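Long-range contact in WYL1 (Ruminococcus sp., PDB 6OAW), which probably modulates RNA targeting by the Type VI-D CRISPR-Cas system as a WYL-domain accessory protein: residues P85-E97 with Y152-F164. Residues are numbered along the deposited sequence; the frame is centred on the assembly and turned at random.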
# COMPACT_ATOMS: atom_id res chain seq x y z
N PRO B 85 6.23 0.63 14.60
CA PRO B 85 7.02 0.82 13.38
C PRO B 85 8.24 1.73 13.58
O PRO B 85 8.15 2.69 14.34
CB PRO B 85 6.03 1.44 12.39
CG PRO B 85 4.67 1.02 12.90
CD PRO B 85 4.80 0.93 14.40
N LEU B 86 9.33 1.39 12.89
CA LEU B 86 10.59 2.16 12.84
C LEU B 86 10.60 2.94 11.53
O LEU B 86 10.75 2.34 10.49
CB LEU B 86 11.76 1.17 12.96
CG LEU B 86 11.82 0.41 14.29
CD1 LEU B 86 12.77 -0.77 14.21
CD2 LEU B 86 12.25 1.33 15.42
N LEU B 87 10.31 4.24 11.60
CA LEU B 87 10.23 5.12 10.41
C LEU B 87 11.64 5.34 9.88
O LEU B 87 12.55 5.58 10.69
CB LEU B 87 9.64 6.48 10.79
CG LEU B 87 8.17 6.53 11.11
CD1 LEU B 87 7.75 7.98 11.25
CD2 LEU B 87 7.38 5.83 10.00
N ASN B 88 11.76 5.35 8.55
CA ASN B 88 12.97 5.71 7.79
C ASN B 88 13.41 7.13 8.16
O ASN B 88 14.61 7.35 8.10
CB ASN B 88 12.72 5.51 6.30
CG ASN B 88 12.57 4.04 5.98
OD1 ASN B 88 13.25 3.20 6.56
ND2 ASN B 88 11.66 3.72 5.06
N ALA B 89 12.52 8.03 8.60
CA ALA B 89 12.87 9.42 8.97
C ALA B 89 13.67 9.47 10.27
O ALA B 89 14.42 10.45 10.45
CB ALA B 89 11.64 10.29 9.08
N PHE B 90 13.47 8.49 11.15
CA PHE B 90 14.28 8.34 12.39
C PHE B 90 15.53 7.52 12.05
O PHE B 90 15.45 6.56 11.28
CB PHE B 90 13.43 7.77 13.53
CG PHE B 90 12.49 8.80 14.10
CD1 PHE B 90 12.92 9.75 15.02
CD2 PHE B 90 11.17 8.87 13.65
CE1 PHE B 90 12.04 10.70 15.53
CE2 PHE B 90 10.30 9.83 14.15
CZ PHE B 90 10.73 10.73 15.09
N VAL B 91 16.65 7.91 12.64
CA VAL B 91 18.01 7.52 12.15
C VAL B 91 18.73 6.72 13.23
O VAL B 91 19.42 5.79 12.86
CB VAL B 91 18.83 8.74 11.68
CG1 VAL B 91 20.07 8.30 10.93
CG2 VAL B 91 18.04 9.69 10.80
N GLU B 92 18.57 7.05 14.52
CA GLU B 92 19.19 6.30 15.64
C GLU B 92 19.07 4.77 15.43
O GLU B 92 20.09 4.09 15.48
CB GLU B 92 18.56 6.72 16.96
CG GLU B 92 19.07 5.94 18.16
CD GLU B 92 20.14 6.62 18.94
OE1 GLU B 92 21.33 6.24 18.77
OE2 GLU B 92 19.78 7.53 19.73
N TRP B 93 17.88 4.25 15.18
CA TRP B 93 17.69 2.79 15.04
C TRP B 93 18.53 2.29 13.86
O TRP B 93 18.98 1.13 13.92
CB TRP B 93 16.22 2.37 14.92
CG TRP B 93 15.56 2.71 13.63
CD1 TRP B 93 14.85 3.85 13.36
CD2 TRP B 93 15.44 1.88 12.46
NE1 TRP B 93 14.36 3.80 12.08
CE2 TRP B 93 14.69 2.60 11.51
CE3 TRP B 93 15.88 0.59 12.12
CZ2 TRP B 93 14.39 2.09 10.25
CZ3 TRP B 93 15.60 0.08 10.87
CH2 TRP B 93 14.86 0.82 9.94
N GLN B 94 18.66 3.10 12.81
CA GLN B 94 19.32 2.66 11.55
C GLN B 94 20.82 2.59 11.81
O GLN B 94 21.45 1.71 11.25
CB GLN B 94 18.99 3.55 10.36
CG GLN B 94 17.51 3.57 10.07
CD GLN B 94 17.19 4.32 8.82
OE1 GLN B 94 17.59 3.91 7.74
NE2 GLN B 94 16.40 5.37 8.96
N ILE B 95 21.35 3.43 12.70
CA ILE B 95 22.77 3.37 13.13
C ILE B 95 22.95 2.14 14.03
O ILE B 95 23.87 1.37 13.76
CB ILE B 95 23.22 4.66 13.83
CG1 ILE B 95 23.05 5.85 12.88
CG2 ILE B 95 24.64 4.54 14.37
CD1 ILE B 95 23.78 5.73 11.56
N GLU B 96 22.07 1.93 15.00
CA GLU B 96 22.17 0.80 15.96
C GLU B 96 21.96 -0.56 15.27
O GLU B 96 22.47 -1.55 15.78
CB GLU B 96 21.22 1.06 17.12
CG GLU B 96 21.78 2.15 18.03
CD GLU B 96 20.83 2.73 19.05
OE1 GLU B 96 19.62 2.39 19.00
OE2 GLU B 96 21.31 3.51 19.89
N GLU B 97 21.28 -0.59 14.13
CA GLU B 97 21.03 -1.83 13.36
C GLU B 97 22.33 -2.31 12.70
O GLU B 97 22.42 -3.47 12.36
CB GLU B 97 19.96 -1.55 12.30
CG GLU B 97 19.58 -2.76 11.48
CD GLU B 97 18.50 -2.46 10.45
OE1 GLU B 97 18.68 -1.52 9.66
OE2 GLU B 97 17.49 -3.17 10.44
N TYR B 152 21.85 11.86 15.29
CA TYR B 152 21.98 11.46 13.86
C TYR B 152 20.93 12.19 13.01
O TYR B 152 21.21 12.46 11.84
CB TYR B 152 21.90 9.94 13.72
CG TYR B 152 23.05 9.24 14.39
CD1 TYR B 152 24.33 9.29 13.85
CD2 TYR B 152 22.87 8.56 15.57
CE1 TYR B 152 25.40 8.65 14.47
CE2 TYR B 152 23.93 7.94 16.22
CZ TYR B 152 25.20 7.98 15.67
OH TYR B 152 26.20 7.33 16.33
N GLU B 153 19.76 12.49 13.58
CA GLU B 153 18.70 13.25 12.87
C GLU B 153 19.22 14.67 12.57
O GLU B 153 19.05 15.15 11.44
CB GLU B 153 17.41 13.23 13.69
CG GLU B 153 16.74 11.86 13.72
CD GLU B 153 17.27 10.86 14.75
OE1 GLU B 153 18.07 11.29 15.61
OE2 GLU B 153 16.86 9.65 14.71
N ASN B 154 19.88 15.29 13.54
CA ASN B 154 20.47 16.65 13.39
C ASN B 154 21.45 16.68 12.20
O ASN B 154 21.46 17.69 11.46
CB ASN B 154 21.12 17.11 14.70
CG ASN B 154 20.10 17.71 15.65
OD1 ASN B 154 19.54 18.75 15.36
ND2 ASN B 154 19.85 17.05 16.77
N LYS B 155 22.20 15.60 12.00
CA LYS B 155 23.20 15.48 10.90
C LYS B 155 22.48 15.22 9.58
O LYS B 155 22.79 15.91 8.60
CB LYS B 155 24.21 14.37 11.20
CG LYS B 155 25.31 14.71 12.21
CD LYS B 155 26.26 13.54 12.40
CE LYS B 155 27.22 13.70 13.56
NZ LYS B 155 28.61 13.86 13.08
N VAL B 156 21.55 14.27 9.55
CA VAL B 156 20.81 13.89 8.30
C VAL B 156 20.02 15.10 7.78
O VAL B 156 20.00 15.29 6.54
CB VAL B 156 19.90 12.68 8.52
CG1 VAL B 156 18.89 12.52 7.39
CG2 VAL B 156 20.74 11.40 8.66
N TYR B 157 19.38 15.86 8.67
CA TYR B 157 18.44 16.95 8.27
C TYR B 157 19.14 18.32 8.41
O TYR B 157 18.44 19.34 8.33
CB TYR B 157 17.14 16.82 9.06
CG TYR B 157 16.44 15.50 8.85
CD1 TYR B 157 15.92 15.15 7.61
CD2 TYR B 157 16.30 14.59 9.89
CE1 TYR B 157 15.28 13.94 7.40
CE2 TYR B 157 15.68 13.36 9.69
CZ TYR B 157 15.15 13.05 8.45
OH TYR B 157 14.55 11.85 8.25
N SER B 158 20.48 18.32 8.56
CA SER B 158 21.33 19.54 8.71
C SER B 158 20.67 20.54 9.66
O SER B 158 20.43 21.67 9.23
CB SER B 158 21.60 20.16 7.36
OG SER B 158 22.13 19.19 6.47
N LEU B 159 20.32 20.11 10.88
CA LEU B 159 19.79 20.98 11.98
C LEU B 159 18.48 21.70 11.56
O LEU B 159 18.11 22.65 12.26
CB LEU B 159 20.87 22.01 12.35
CG LEU B 159 22.22 21.41 12.74
CD1 LEU B 159 23.35 22.43 12.64
CD2 LEU B 159 22.18 20.82 14.13
N THR B 160 17.78 21.26 10.51
CA THR B 160 16.60 21.99 9.98
C THR B 160 15.32 21.27 10.38
O THR B 160 14.96 20.27 9.72
CB THR B 160 16.69 22.14 8.46
OG1 THR B 160 18.00 22.62 8.15
CG2 THR B 160 15.63 23.08 7.94
N LEU B 161 14.64 21.76 11.42
CA LEU B 161 13.41 21.13 11.97
C LEU B 161 12.37 20.89 10.86
O LEU B 161 11.78 19.76 10.82
CB LEU B 161 12.84 22.01 13.08
CG LEU B 161 11.69 21.39 13.86
CD1 LEU B 161 12.00 19.96 14.31
CD2 LEU B 161 11.33 22.25 15.07
N ARG B 162 12.18 21.87 9.98
CA ARG B 162 11.19 21.83 8.87
C ARG B 162 11.40 20.52 8.07
O ARG B 162 10.42 19.77 7.85
CB ARG B 162 11.33 23.10 8.01
CG ARG B 162 10.30 23.22 6.88
CD ARG B 162 9.84 24.64 6.57
N ARG B 163 12.65 20.25 7.69
CA ARG B 163 13.06 19.09 6.87
C ARG B 163 12.77 17.80 7.65
O ARG B 163 12.18 16.86 7.06
CB ARG B 163 14.55 19.24 6.48
N PHE B 164 13.18 17.75 8.93
CA PHE B 164 13.03 16.54 9.79
C PHE B 164 11.54 16.19 9.92
O PHE B 164 11.14 15.03 9.63
CB PHE B 164 13.71 16.78 11.14
CG PHE B 164 13.51 15.72 12.20
CD1 PHE B 164 13.42 14.39 11.87
CD2 PHE B 164 13.48 16.07 13.53
CE1 PHE B 164 13.27 13.42 12.85
CE2 PHE B 164 13.33 15.10 14.51
CZ PHE B 164 13.21 13.78 14.17
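Tyr152 lies flat against Ile95: CG1 of Ile95 stands 3.7 Å from the centroid of the Tyr152 ring and only 9° off its normal, a CH-pi contact over the face, while CG2 of Ile95 covers the phenol end. At the ring edge comes OE1 of Glu92, and the CB of Tyr152 rests on CG1 of Val91. Glu153 follows with the main polar link. Its chain bends at chi2 (83°), turning the carboxylate back so that OE2 accepts from two consecutive amides, Val91 N at 2.7 Å and Glu92 N at 3.1 Å. Both bonds are nearly straight and arrive from the same face of the carboxylate, the first on the anti side though tilted well out of the plane, the second from above it. Val91 stands just before helix 92-96 and Glu92 is its first residue, which places the carboxylate at the helix's N-terminal end, whose dipole probably stabilises the negative charge. A glutamine here would keep an acceptor but would probably weaken the grip on the two amides by removing the charge set against the helix start. One turn on, Val156 CG2 packs on CG2 of Val91 at 3.8 Å, a contact extended by Leu118 and Ile115 of helix 104-122. Tyr157 then donates its hydroxyl to Ala89 O (2.6 Å), in the carbonyl plane and on a lone pair, its ring sandwiched between Val156 CG1 and Phe164 CA. Phe164 sends its edge toward the face of Phe90 in an offset edge-to-face pair with planes at 81°, adding ring packing but no hydrogen bond. Glu153 and Tyr157 thus satisfy main-chain polar groups around the Leu87-Phe90 turn and the helix start: one buried carboxylate oxygen takes two backbone N-H groups, and a tyrosine hydroxyl serves the carbonyl of buried Ala89.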